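Local coordinates for sugar ABC transporter, periplasmic sugar-binding protein (Caulobacter crescentus, PDB 4IRX) that binds myo-inositol in the periplasm, probably as the sugar-binding component that delivers it to an ABC transporter for uptake, at residues F23-M26 with R27-L30; E31-A34 with A35-G38; L57-A60 with A61-A65; A82-L85 with V86-V90. All coordinates share one frame; numbering follows the deposited sequence. Where two conformers were deposited one is given.

Interaction 1. Residues F23-M26 with R27-L30; sequences FVAM and RREL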
ATOM      1  N   PHE A  23       2.076  -5.468   5.210  1.00 10.22           N
ATOM      2  CA  PHE A  23       1.315  -6.686   4.911  1.00 11.27           C
ATOM      3  C   PHE A  23       1.383  -7.742   6.021  1.00  9.82           C
ATOM      4  O   PHE A  23       0.431  -8.492   6.204  1.00  9.83           O
ATOM      5  CB  PHE A  23       1.710  -7.261   3.542  1.00 10.44           C
ATOM      6  CG  PHE A  23       1.212  -6.433   2.399  1.00 12.31           C
ATOM      7  CD1 PHE A  23      -0.129  -6.391   2.107  1.00 11.56           C
ATOM      8  CD2 PHE A  23       2.067  -5.623   1.674  1.00 10.72           C
ATOM      9  CE1 PHE A  23      -0.590  -5.598   1.060  1.00 11.57           C
ATOM     10  CE2 PHE A  23       1.606  -4.834   0.620  1.00 12.39           C
ATOM     11  CZ  PHE A  23       0.273  -4.820   0.329  1.00 10.55           C
ATOM     12  N   VAL A  24       2.488  -7.798   6.754  1.00 14.40           N
ATOM     13  CA  VAL A  24       2.548  -8.613   7.966  1.00 13.43           C
ATOM     14  C   VAL A  24       1.415  -8.181   8.896  1.00 11.97           C
ATOM     15  O   VAL A  24       0.673  -9.018   9.433  1.00 10.77           O
ATOM     16  CB  VAL A  24       3.917  -8.472   8.665  1.00 12.88           C
ATOM     17  CG1 VAL A  24       3.910  -9.183  10.001  1.00 17.58           C
ATOM     18  CG2 VAL A  24       5.031  -9.043   7.775  1.00 18.78           C
ATOM     19  N   ALA A  25       1.249  -6.878   9.075  1.00 10.06           N
ATOM     20  CA  ALA A  25       0.191  -6.381   9.949  1.00 11.94           C
ATOM     21  C   ALA A  25      -1.191  -6.713   9.388  1.00 10.10           C
ATOM     22  O   ALA A  25      -2.094  -7.092  10.134  1.00 12.25           O
ATOM     23  CB  ALA A  25       0.345  -4.887  10.193  1.00 12.23           C
HETATM   24  N   MSE A  26      -1.353  -6.571   8.065  1.00  9.41           N
HETATM   25  CA  MSE A  26      -2.620  -6.908   7.419  1.00  8.69           C
HETATM   26  C   MSE A  26      -2.968  -8.377   7.638  1.00 10.27           C
HETATM   27  O   MSE A  26      -4.105  -8.706   7.934  1.00 11.38           O
HETATM   28  CB  MSE A  26      -2.581  -6.585   5.914  1.00 10.45           C
HETATM   29  CG  MSE A  26      -3.923  -6.860   5.179  1.00 12.73           C
HETATM   30 SE   MSE A  26      -4.010  -6.395   3.304  0.57 10.66          SE
HETATM   31  CE  MSE A  26      -4.245  -4.487   3.417  1.00 15.22           C
ATOM     32  N   ARG A  27      -1.969  -9.258   7.525  1.00  9.10           N
ATOM     33  CA  ARG A  27      -2.196 -10.683   7.743  1.00 12.46           C
ATOM     34  C   ARG A  27      -2.709 -10.988   9.137  1.00 13.38           C
ATOM     35  O   ARG A  27      -3.555 -11.865   9.326  1.00 10.60           O
ATOM     36  CB  ARG A  27      -0.930 -11.486   7.455  1.00  9.61           C
ATOM     37  CG  ARG A  27      -1.127 -12.973   7.573  1.00 14.60           C
ATOM     38  CD  ARG A  27       0.197 -13.706   7.443  1.00 18.01           C
ATOM     39  NE  ARG A  27      -0.017 -15.136   7.638  1.00 21.75           N
ATOM     40  CZ  ARG A  27       0.835 -16.066   7.234  1.00 22.36           C
ATOM     41  NH1 ARG A  27       1.961 -15.708   6.638  1.00 26.86           N
ATOM     42  NH2 ARG A  27       0.556 -17.350   7.435  1.00 22.73           N
ATOM     43  N   ARG A  28      -2.235 -10.256  10.127  1.00 10.17           N
ATOM     44  CA  ARG A  28      -2.767 -10.448  11.480  1.00 12.87           C
ATOM     45  C   ARG A  28      -4.263 -10.162  11.581  1.00 12.05           C
ATOM     46  O   ARG A  28      -4.993 -10.887  12.259  1.00 14.29           O
ATOM     47  CB  ARG A  28      -2.004  -9.616  12.522  1.00 16.92           C
ATOM     48  CG  ARG A  28      -0.568 -10.045  12.683  1.00 19.96           C
ATOM     49  CD  ARG A  28       0.086  -9.386  13.902  1.00 29.30           C
ATOM     50  NE  ARG A  28       0.428  -7.985  13.678  1.00 42.02           N
ATOM     51  CZ  ARG A  28       1.657  -7.546  13.409  1.00 34.45           C
ATOM     52  NH1 ARG A  28       2.674  -8.395  13.332  1.00 40.04           N
ATOM     53  NH2 ARG A  28       1.871  -6.253  13.221  1.00 31.94           N
ATOM     54  N   GLU A  29      -4.713  -9.095  10.917  1.00 10.09           N
ATOM     55  CA  GLU A  29      -6.133  -8.761  10.971  1.00 12.53           C
ATOM     56  C   GLU A  29      -6.921  -9.802  10.196  1.00 12.44           C
ATOM     57  O   GLU A  29      -8.030 -10.164  10.580  1.00 10.11           O
ATOM     58  CB  GLU A  29      -6.394  -7.358  10.420  1.00 12.43           C
ATOM     59  CG  GLU A  29      -5.522  -6.253  11.035  1.00 12.90           C
ATOM     60  CD  GLU A  29      -5.682  -6.074  12.550  1.00 31.27           C
ATOM     61  OE1 GLU A  29      -6.783  -6.223  13.110  1.00 24.82           O
ATOM     62  OE2 GLU A  29      -4.675  -5.721  13.198  1.00 34.15           O
ATOM     63  N   LEU A  30      -6.340 -10.290   9.106  1.00 10.44           N
ATOM     64  CA  LEU A  30      -6.975 -11.345   8.319  0.83  9.49           C
ATOM     65  C   LEU A  30      -7.216 -12.588   9.166  1.00  8.13           C
ATOM     66  O   LEU A  30      -8.306 -13.172   9.113  1.00 10.94           O
ATOM     67  CB  LEU A  30      -6.105 -11.706   7.116  0.83  8.74           C
ATOM     68  CG  LEU A  30      -6.523 -12.959   6.356  0.83  7.15           C
ATOM     69  CD1 LEU A  30      -7.769 -12.661   5.546  0.83 10.42           C
ATOM     70  CD2 LEU A  30      -5.379 -13.385   5.426  0.83 13.02           C
TER
HETATM   71  O   HOH W   1      -2.337  -5.145  12.648  1.00 30.44           O
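Arg28 folds back along helix 21-37 onto Val24 and Ala25, one turn earlier. A bend at chi3 (-76°) turns its guanidinium group so that Ala25 CA lies 3.5 Å above its plane, off toward the rim. NH1 touches Val24 CG1 at 3.6 Å, and NH2 meets Ala25 CB at 3.7 Å. This is the loose, solvent side of the turn: Arg28 is exposed, and Arg292 brings a like charge close to it. A water joins Ala25 O to Glu29 OE2, beside a weak backbone bond from Glu29 N to the same carbonyl at 3.4 Å, while Glu29 OE1 forms a salt bridge with Arg256.

The helix backbone is held by Arg27 N donating to Phe23 O at 2.8 Å and Leu30 N to Met26 O at 3.0 Å. The tight side is made by the buried side chains of Phe23, Met26 and Leu30. Met26, present as selenomethionine, packs, like Leu30, between helix 251-268 and Phe15 of strand 10-15. The side chain of Phe23 comes within about 4 Å of the bound myo-inositol. This amphipathic helix, packed on the sheet, is the crossover of the beta-alpha-beta unit strand 10-15, helix 21-37, strand 40-45, as in the Rossmann-like lobes of periplasmic binding proteins.

Interaction 2. Residues E31-A34 with A35-G38; sequences EDEA and AKLG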
ATOM      1  N   GLU A  31      -6.222 -12.996   9.951  1.00  9.20           N
ATOM      2  CA  GLU A  31      -6.353 -14.201  10.755  1.00 11.01           C
ATOM      3  C   GLU A  31      -7.419 -14.060  11.835  1.00 10.82           C
ATOM      4  O   GLU A  31      -8.141 -15.021  12.108  1.00 11.91           O
ATOM      5  CB  GLU A  31      -5.020 -14.588  11.376  1.00 16.62           C
ATOM      6  CG  GLU A  31      -4.041 -15.084  10.340  1.00 17.25           C
ATOM      7  CD  GLU A  31      -2.625 -15.140  10.867  1.00 24.25           C
ATOM      8  OE1 GLU A  31      -2.365 -14.575  11.962  1.00 33.25           O
ATOM      9  OE2 GLU A  31      -1.771 -15.728  10.168  1.00 35.19           O
ATOM     10  N   ASP A  32      -7.534 -12.870  12.445  1.00 11.73           N
ATOM     11  CA  ASP A  32      -8.589 -12.608  13.440  1.00 10.78           C
ATOM     12  C   ASP A  32      -9.965 -12.744  12.807  1.00 11.13           C
ATOM     13  O   ASP A  32     -10.833 -13.493  13.274  1.00 11.32           O
ATOM     14  CB  ASP A  32      -8.437 -11.210  14.061  1.00 12.09           C
ATOM     15  CG  ASP A  32      -9.672 -10.776  14.871  1.00 14.84           C
ATOM     16  OD1 ASP A  32     -10.151 -11.549  15.723  1.00 13.41           O
ATOM     17  OD2 ASP A  32     -10.199  -9.652  14.623  1.00 17.31           O
ATOM     18  N   GLU A  33     -10.149 -12.019  11.707  1.00 10.68           N
ATOM     19  CA  GLU A  33     -11.438 -12.048  11.029  1.00  9.83           C
ATOM     20  C   GLU A  33     -11.783 -13.451  10.547  1.00  9.57           C
ATOM     21  O   GLU A  33     -12.940 -13.862  10.632  1.00  9.97           O
ATOM     22  CB  GLU A  33     -11.482 -11.032   9.885  1.00 11.13           C
ATOM     23  CG  GLU A  33     -12.887 -10.807   9.293  1.00 10.62           C
ATOM     24  CD  GLU A  33     -13.843  -9.998  10.173  1.00 11.37           C
ATOM     25  OE1 GLU A  33     -13.393  -9.257  11.071  1.00 14.24           O
ATOM     26  OE2 GLU A  33     -15.071 -10.115   9.954  1.00 11.16           O
ATOM     27  N   ALA A  34     -10.783 -14.201  10.091  1.00 10.29           N
ATOM     28  CA  ALA A  34     -11.051 -15.540   9.578  1.00 10.10           C
ATOM     29  C   ALA A  34     -11.583 -16.450  10.686  1.00  9.55           C
ATOM     30  O   ALA A  34     -12.557 -17.195  10.468  1.00 10.89           O
ATOM     31  CB  ALA A  34      -9.784 -16.123   8.925  1.00  9.94           C
ATOM     32  N   ALA A  35     -10.975 -16.360  11.868  1.00  9.50           N
ATOM     33  CA  ALA A  35     -11.460 -17.107  13.020  1.00 10.65           C
ATOM     34  C   ALA A  35     -12.906 -16.724  13.334  1.00 13.11           C
ATOM     35  O   ALA A  35     -13.785 -17.590  13.425  1.00 14.33           O
ATOM     36  CB  ALA A  35     -10.560 -16.863  14.230  1.00  9.86           C
ATOM     37  N   LYS A  36     -13.164 -15.424  13.447  1.00 12.03           N
ATOM     38  CA  LYS A  36     -14.514 -14.941  13.748  1.00 11.25           C
ATOM     39  C   LYS A  36     -15.565 -15.380  12.746  1.00 11.92           C
ATOM     40  O   LYS A  36     -16.735 -15.587  13.098  1.00 15.86           O
ATOM     41  CB  LYS A  36     -14.534 -13.433  13.791  1.00 13.35           C
ATOM     42  CG  LYS A  36     -13.865 -12.853  14.996  1.00 12.53           C
ATOM     43  CD  LYS A  36     -13.633 -11.380  14.751  1.00 13.60           C
ATOM     44  CE  LYS A  36     -13.302 -10.691  16.046  1.00 14.94           C
ATOM     45  NZ  LYS A  36     -12.780  -9.338  15.756  1.00 14.90           N
ATOM     46  N   LEU A  37     -15.171 -15.512  11.486  1.00 10.50           N
ATOM     47  CA  LEU A  37     -16.125 -15.876  10.446  1.00 13.30           C
ATOM     48  C   LEU A  37     -16.230 -17.395  10.265  1.00 12.16           C
ATOM     49  O   LEU A  37     -17.020 -17.851   9.439  1.00 14.28           O
ATOM     50  CB  LEU A  37     -15.754 -15.205   9.115  1.00 14.06           C
ATOM     51  CG  LEU A  37     -15.819 -13.697   9.167  1.00 11.54           C
ATOM     52  CD1 LEU A  37     -15.383 -13.127   7.817  1.00 14.30           C
ATOM     53  CD2 LEU A  37     -17.228 -13.253   9.532  1.00 15.97           C
ATOM     54  N   GLY A  38     -15.413 -18.156  10.986  1.00 12.81           N
ATOM     55  CA  GLY A  38     -15.411 -19.600  10.846  1.00 12.78           C
ATOM     56  C   GLY A  38     -14.920 -20.056   9.497  1.00 13.09           C
ATOM     57  O   GLY A  38     -15.378 -21.069   8.970  1.00 13.62           O
TER
HETATM   58  O   HOH W   2     -14.140  -8.222  13.601  1.00 12.22           O
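Ala35 N, Lys36 N and Leu37 N bond to the carbonyls of Glu31, Asp32 and Glu33, carrying helix 21-37 through its final turn to a Schellman motif at Gly38. The Lys36 N to Asp32 O bond, at 3.0 Å, is nearly straight, with an N-H...O angle of 174°. Leu37 N bonds to Glu33 O at 2.9 Å and only weakly to Ala34 O. Gly38 then leaves the helix with a positive phi of 67°, which favours glycine, and its N turns back to Ala35 O at 3.0 Å.

On the outer surface the extended chain of Lys36 runs across the carboxylate of Asp32. NZ forms a salt bridge with the syn lone pair of OD2 at 2.8 Å, while CE lies 3.3 Å from OD1. Asp32 OD2 also binds Arg256, and the two cations meeting at this oxygen would be expected to favour the ionised carboxylate. Replacing Asp32 with an alanine is likely to leave Lys36 NZ without its carboxylate mate and Arg256 with one acid fewer, freeing the end of the lysine to swing.

Glu33 works on the side facing helix 251-268. Its chain bends at chi2 (73°), and its oxygens are held by salt bridges, OE1 to Arg256 and OE2 to Arg260. Leu37 is in touch with Leu259 and Val263 of the same helix, and its CD1 rests 3.7 Å from Glu33 CG. A water donates to Glu33 OE1 and accepts from Lys36 NZ, each at 2.8 Å.

Interaction 3. Residues L57-A60 with A61-A65; sequences LQAA and AVQGA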
ATOM      1  N   LEU A  57      -1.906 -19.225  -7.702  1.00 15.02           N
ATOM      2  CA  LEU A  57      -3.319 -19.021  -8.000  1.00 15.78           C
ATOM      3  C   LEU A  57      -3.885 -20.161  -8.845  1.00 17.58           C
ATOM      4  O   LEU A  57      -4.990 -20.660  -8.577  1.00 16.21           O
ATOM      5  CB  LEU A  57      -3.533 -17.670  -8.683  1.00 18.68           C
ATOM      6  CG  LEU A  57      -3.276 -16.439  -7.787  1.00 21.63           C
ATOM      7  CD1 LEU A  57      -3.673 -15.174  -8.497  1.00 23.05           C
ATOM      8  CD2 LEU A  57      -4.033 -16.573  -6.493  1.00 31.20           C
ATOM      9  N   GLN A  58      -3.115 -20.589  -9.842  1.00 16.98           N
ATOM     10  CA  GLN A  58      -3.517 -21.729 -10.669  1.00 16.13           C
ATOM     11  C   GLN A  58      -3.674 -22.984  -9.814  1.00 16.97           C
ATOM     12  O   GLN A  58      -4.645 -23.736  -9.970  1.00 18.26           O
ATOM     13  CB  GLN A  58      -2.508 -21.943 -11.800  1.00 15.39           C
ATOM     14  CG  GLN A  58      -2.582 -20.875 -12.900  1.00 22.78           C
ATOM     15  CD  GLN A  58      -1.355 -20.881 -13.814  1.00 42.38           C
ATOM     16  OE1 GLN A  58      -0.375 -21.586 -13.555  1.00 32.87           O
ATOM     17  NE2 GLN A  58      -1.410 -20.093 -14.885  1.00 34.40           N
ATOM     18  N   ALA A  59      -2.735 -23.202  -8.899  1.00 15.90           N
ATOM     19  CA  ALA A  59      -2.784 -24.364  -8.036  1.00 20.85           C
ATOM     20  C   ALA A  59      -3.991 -24.330  -7.097  1.00 18.36           C
ATOM     21  O   ALA A  59      -4.652 -25.352  -6.869  1.00 18.21           O
ATOM     22  CB  ALA A  59      -1.499 -24.483  -7.257  1.00 21.50           C
ATOM     23  N   ALA A  60      -4.290 -23.154  -6.566  1.00 16.51           N
ATOM     24  CA  ALA A  60      -5.438 -23.015  -5.691  1.00 14.26           C
ATOM     25  C   ALA A  60      -6.716 -23.396  -6.431  1.00 13.59           C
ATOM     26  O   ALA A  60      -7.589 -24.068  -5.860  1.00 14.19           O
ATOM     27  CB  ALA A  60      -5.499 -21.582  -5.130  1.00 18.85           C
ATOM     28  N   ALA A  61      -6.818 -22.997  -7.695  1.00 15.05           N
ATOM     29  CA  ALA A  61      -7.998 -23.313  -8.506  1.00 13.51           C
ATOM     30  C   ALA A  61      -8.083 -24.812  -8.770  1.00 16.52           C
ATOM     31  O   ALA A  61      -9.143 -25.412  -8.611  1.00 14.33           O
ATOM     32  CB  ALA A  61      -7.967 -22.558  -9.820  1.00 14.19           C
ATOM     33  N   VAL A  62      -6.956 -25.412  -9.139  1.00 15.03           N
ATOM     34  CA  VAL A  62      -6.914 -26.870  -9.349  1.00 13.00           C
ATOM     35  C   VAL A  62      -7.384 -27.641  -8.111  1.00 17.28           C
ATOM     36  O   VAL A  62      -8.115 -28.654  -8.213  1.00 16.56           O
ATOM     37  CB  VAL A  62      -5.503 -27.307  -9.785  1.00 18.96           C
ATOM     38  CG1 VAL A  62      -5.349 -28.812  -9.706  1.00 22.30           C
ATOM     39  CG2 VAL A  62      -5.279 -26.848 -11.209  1.00 15.78           C
ATOM     40  N   GLN A  63      -7.018 -27.139  -6.934  1.00 15.31           N
ATOM     41  CA  GLN A  63      -7.344 -27.817  -5.688  1.00 16.01           C
ATOM     42  C   GLN A  63      -8.683 -27.407  -5.074  1.00 13.34           C
ATOM     43  O   GLN A  63      -9.002 -27.830  -3.965  1.00 17.38           O
ATOM     44  CB  GLN A  63      -6.202 -27.682  -4.696  1.00 20.17           C
ATOM     45  CG  GLN A  63      -4.895 -28.335  -5.210  1.00 23.37           C
ATOM     46  CD  GLN A  63      -3.717 -28.084  -4.288  1.00 29.48           C
ATOM     47  OE1 GLN A  63      -3.887 -27.913  -3.084  1.00 27.03           O
ATOM     48  NE2 GLN A  63      -2.512 -28.031  -4.860  1.00 27.65           N
ATOM     49  N   GLY A  64      -9.476 -26.615  -5.795  1.00 12.30           N
ATOM     50  CA  GLY A  64     -10.858 -26.416  -5.395  1.00 15.08           C
ATOM     51  C   GLY A  64     -11.250 -25.092  -4.775  1.00 12.93           C
ATOM     52  O   GLY A  64     -12.399 -24.911  -4.406  1.00 11.82           O
ATOM     53  N   ALA A  65     -10.308 -24.159  -4.680  1.00 13.64           N
ATOM     54  CA  ALA A  65     -10.646 -22.827  -4.196  1.00 11.98           C
ATOM     55  C   ALA A  65     -11.773 -22.231  -5.019  1.00 12.97           C
ATOM     56  O   ALA A  65     -11.763 -22.328  -6.260  1.00 13.53           O
ATOM     57  CB  ALA A  65      -9.414 -21.912  -4.258  1.00 13.42           C
TER
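A Schellman motif closes helix 50-62, and its defining bonds are those from Ala65 N to Ala60 O (3.0 Å) and from Gly64 N to Ala61 O (3.1 Å). Gly64 is the C-prime residue; its positive phi of 106° would jam a CB against the carbonyl O of Gln63, so the backbone itself calls for glycine here.

Up to this point the helix is regular. Ala61 N donates to Leu57 O, and Val62 N to Gln58 O at 3.0 Å. Gln63 is already leaving helical geometry, yet its N still reaches Ala59 O at 3.0 Å, with a weak second bond to Ala60 O. The carbonyl of Ala60 thus receives the strong bond from Ala65 as well as this weak one, so it is still engaged where the regular i to i+4 pattern stops.

Because the chain reverses after Gly64, the methyl of Ala65 swings in beneath the last turn, its CB 3.2 Å from Ala60 O and 4.0 Å from Ala60 CB. Both methyls lie against Val12 of strand 10-15, and Leu57 rests on Ser14 of that strand. Outside, Gln63 CG sits 3.4 Å from Ala59 O, and the extended chain beyond it leads to Leu2 of the N-terminal tag remnant, which also touches Ala59. A glycine C-prime followed by an apolar residue that packs back on the last turn, Ala65 on Ala60, is the classic Schellman termination, here turning the chain from helix 50-62 towards strand 67-70 of the Rossmann-like sheet.

Interaction 4. Residues A82-L85 with V86-V90; sequences ADDL and VEQGV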
ATOM      1  N   ALA A  82      -6.297 -13.763 -13.366  1.00 14.72           N
ATOM      2  CA  ALA A  82      -7.623 -13.470 -12.833  1.00 11.84           C
ATOM      3  C   ALA A  82      -8.703 -13.904 -13.817  1.00 16.89           C
ATOM      4  O   ALA A  82      -9.682 -14.550 -13.417  1.00 16.06           O
ATOM      5  CB  ALA A  82      -7.749 -11.999 -12.471  1.00 15.84           C
ATOM      6  N   ASP A  83      -8.517 -13.575 -15.099  1.00 16.33           N
ATOM      7  CA  ASP A  83      -9.456 -14.001 -16.134  1.00 18.63           C
ATOM      8  C   ASP A  83      -9.575 -15.523 -16.191  1.00 17.68           C
ATOM      9  O   ASP A  83     -10.682 -16.053 -16.326  1.00 18.71           O
ATOM     10  CB  ASP A  83      -9.009 -13.490 -17.513  1.00 18.23           C
ATOM     11  CG  ASP A  83      -9.363 -12.039 -17.754  1.00 26.20           C
ATOM     12  OD1 ASP A  83     -10.146 -11.457 -16.988  1.00 24.41           O
ATOM     13  OD2 ASP A  83      -8.859 -11.467 -18.741  1.00 30.46           O
ATOM     14  N   ASP A  84      -8.453 -16.225 -16.088  1.00 19.00           N
ATOM     15  CA  ASP A  84      -8.470 -17.678 -16.136  1.00 20.42           C
ATOM     16  C   ASP A  84      -9.225 -18.255 -14.949  1.00 22.10           C
ATOM     17  O   ASP A  84     -10.047 -19.164 -15.112  1.00 20.13           O
ATOM     18  CB  ASP A  84      -7.046 -18.222 -16.179  1.00 21.11           C
ATOM     19  CG  ASP A  84      -7.002 -19.724 -16.356  1.00 45.15           C
ATOM     20  OD1 ASP A  84      -7.913 -20.273 -17.013  1.00 52.19           O
ATOM     21  OD2 ASP A  84      -6.048 -20.352 -15.845  1.00 51.24           O
ATOM     22  N   LEU A  85      -8.963 -17.716 -13.760  1.00 19.00           N
ATOM     23  CA  LEU A  85      -9.657 -18.183 -12.568  0.59 16.65           C
ATOM     24  C   LEU A  85     -11.170 -17.968 -12.688  1.00 16.55           C
ATOM     25  O   LEU A  85     -11.954 -18.889 -12.391  1.00 15.58           O
ATOM     26  CB  LEU A  85      -9.090 -17.537 -11.289  0.59 13.42           C
ATOM     27  CG  LEU A  85      -8.196 -18.469 -10.470  0.59 16.30           C
ATOM     28  CD1 LEU A  85      -6.941 -18.868 -11.230  0.59 15.59           C
ATOM     29  CD2 LEU A  85      -7.812 -17.837  -9.128  0.59 11.93           C
ATOM     30  N   VAL A  86     -11.582 -16.788 -13.143  1.00 16.34           N
ATOM     31  CA  VAL A  86     -13.014 -16.499 -13.316  1.00 17.52           C
ATOM     32  C   VAL A  86     -13.680 -17.453 -14.315  1.00 20.27           C
ATOM     33  O   VAL A  86     -14.764 -17.992 -14.051  1.00 21.35           O
ATOM     34  CB  VAL A  86     -13.279 -15.002 -13.645  1.00 22.55           C
ATOM     35  CG1 VAL A  86     -14.672 -14.795 -14.226  1.00 28.05           C
ATOM     36  CG2 VAL A  86     -13.079 -14.144 -12.392  1.00 20.91           C
ATOM     37  N   GLU A  87     -13.001 -17.706 -15.425  1.00 18.60           N
ATOM     38  CA  GLU A  87     -13.496 -18.644 -16.427  1.00 20.41           C
ATOM     39  C   GLU A  87     -13.673 -20.073 -15.891  1.00 26.44           C
ATOM     40  O   GLU A  87     -14.542 -20.808 -16.366  1.00 28.35           O
ATOM     41  CB  GLU A  87     -12.604 -18.586 -17.676  1.00 21.45           C
ATOM     42  CG  GLU A  87     -12.805 -17.279 -18.439  1.00 35.47           C
ATOM     43  CD  GLU A  87     -11.796 -17.044 -19.552  1.00 50.63           C
ATOM     44  OE1 GLU A  87     -10.970 -17.942 -19.833  1.00 47.09           O
ATOM     45  OE2 GLU A  87     -11.837 -15.941 -20.144  1.00 49.57           O
ATOM     46  N   GLN A  88     -12.876 -20.446 -14.889  1.00 20.47           N
ATOM     47  CA  GLN A  88     -12.994 -21.738 -14.218  1.00 19.83           C
ATOM     48  C   GLN A  88     -14.034 -21.710 -13.106  1.00 18.79           C
ATOM     49  O   GLN A  88     -14.208 -22.708 -12.407  1.00 26.14           O
ATOM     50  CB  GLN A  88     -11.688 -22.107 -13.530  1.00 22.73           C
ATOM     51  CG  GLN A  88     -10.519 -22.324 -14.414  1.00 28.90           C
ATOM     52  CD  GLN A  88      -9.325 -22.716 -13.599  1.00 31.68           C
ATOM     53  OE1 GLN A  88      -9.392 -23.656 -12.807  1.00 26.84           O
ATOM     54  NE2 GLN A  88      -8.233 -21.977 -13.748  1.00 26.99           N
ATOM     55  N   GLY A  89     -14.676 -20.567 -12.892  1.00 19.17           N
ATOM     56  CA  GLY A  89     -15.662 -20.462 -11.828  1.00 16.25           C
ATOM     57  C   GLY A  89     -15.087 -20.146 -10.452  1.00 19.45           C
ATOM     58  O   GLY A  89     -15.720 -20.420  -9.434  1.00 16.04           O
ATOM     59  N   VAL A  90     -13.879 -19.586 -10.410  1.00 13.98           N
ATOM     60  CA  VAL A  90     -13.307 -19.120  -9.142  1.00 13.47           C
ATOM     61  C   VAL A  90     -13.493 -17.622  -9.067  1.00 16.23           C
ATOM     62  O   VAL A  90     -13.055 -16.889  -9.974  1.00 16.14           O
ATOM     63  CB  VAL A  90     -11.824 -19.450  -9.065  1.00 14.91           C
ATOM     64  CG1 VAL A  90     -11.222 -18.965  -7.721  1.00 17.44           C
ATOM     65  CG2 VAL A  90     -11.607 -20.947  -9.241  1.00 15.65           C
TER
HETATM   66  O   HOH W   3     -12.827 -14.155 -17.914  1.00 35.40           O
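Val86 N bonds to Ala82 O at 2.9 Å in the last turn of helix 79-87, which a Schellman motif then ends. Val86 CG2 is 3.6 Å from Ala82 O. At Glu87 the N donates to Asp83 O, and CG packs 3.2 Å from that oxygen; a water links Asp83 O to Glu87 OE2. The carboxylate of Asp83 itself is taken by the backbone N atoms of Lys103 and Thr104, tying the helix to that loop.

Gln88 N bonds to Asp84 O at 3.1 Å and weakly to Leu85 O. With CG anti to the carbonyl carbon (chi1 -64°), its chain leads back to Asp84, where NE2 stands 3.4 Å from OD2 and the amide and carboxylate planes differ by 46°. Gly89 takes a positive phi of 85°, at which a CB would press on the preceding carbonyl O, and its N returns to Val86 O at 2.8 Å.

Val90 completes the motif and leads into strand 91-95 of the beta-alpha-beta unit. Its CG1 meets Leu85 CD2 at 3.9 Å, both side chains packing against Val68 and Ala61, and its N reaches Leu85 O at 2.8 Å from above the carbonyl plane.

All four contacts belong to the same lobe and follow one another along the chain. Interactions 1 and 2 occupy successive stretches of helix 21-37, their centres 12 Å apart, running from beside the myo-inositol to the far end of the lobe. Interactions 2, 3 and 4 all close their helices with Schellman motifs. The centres of interactions 3 and 4, on helices 50-62 and 79-87, are 10 Å apart, and they touch where Ala61 CB meets Gln88 OE1 at 3.5 Å. Helix 21-37 and helix 50-62 both rest on strand 10-15, through different residues of it. Centres of interactions 2 and 4 lie about 25 Å apart, consistent with helices on the two faces of one Rossmann-like sheet.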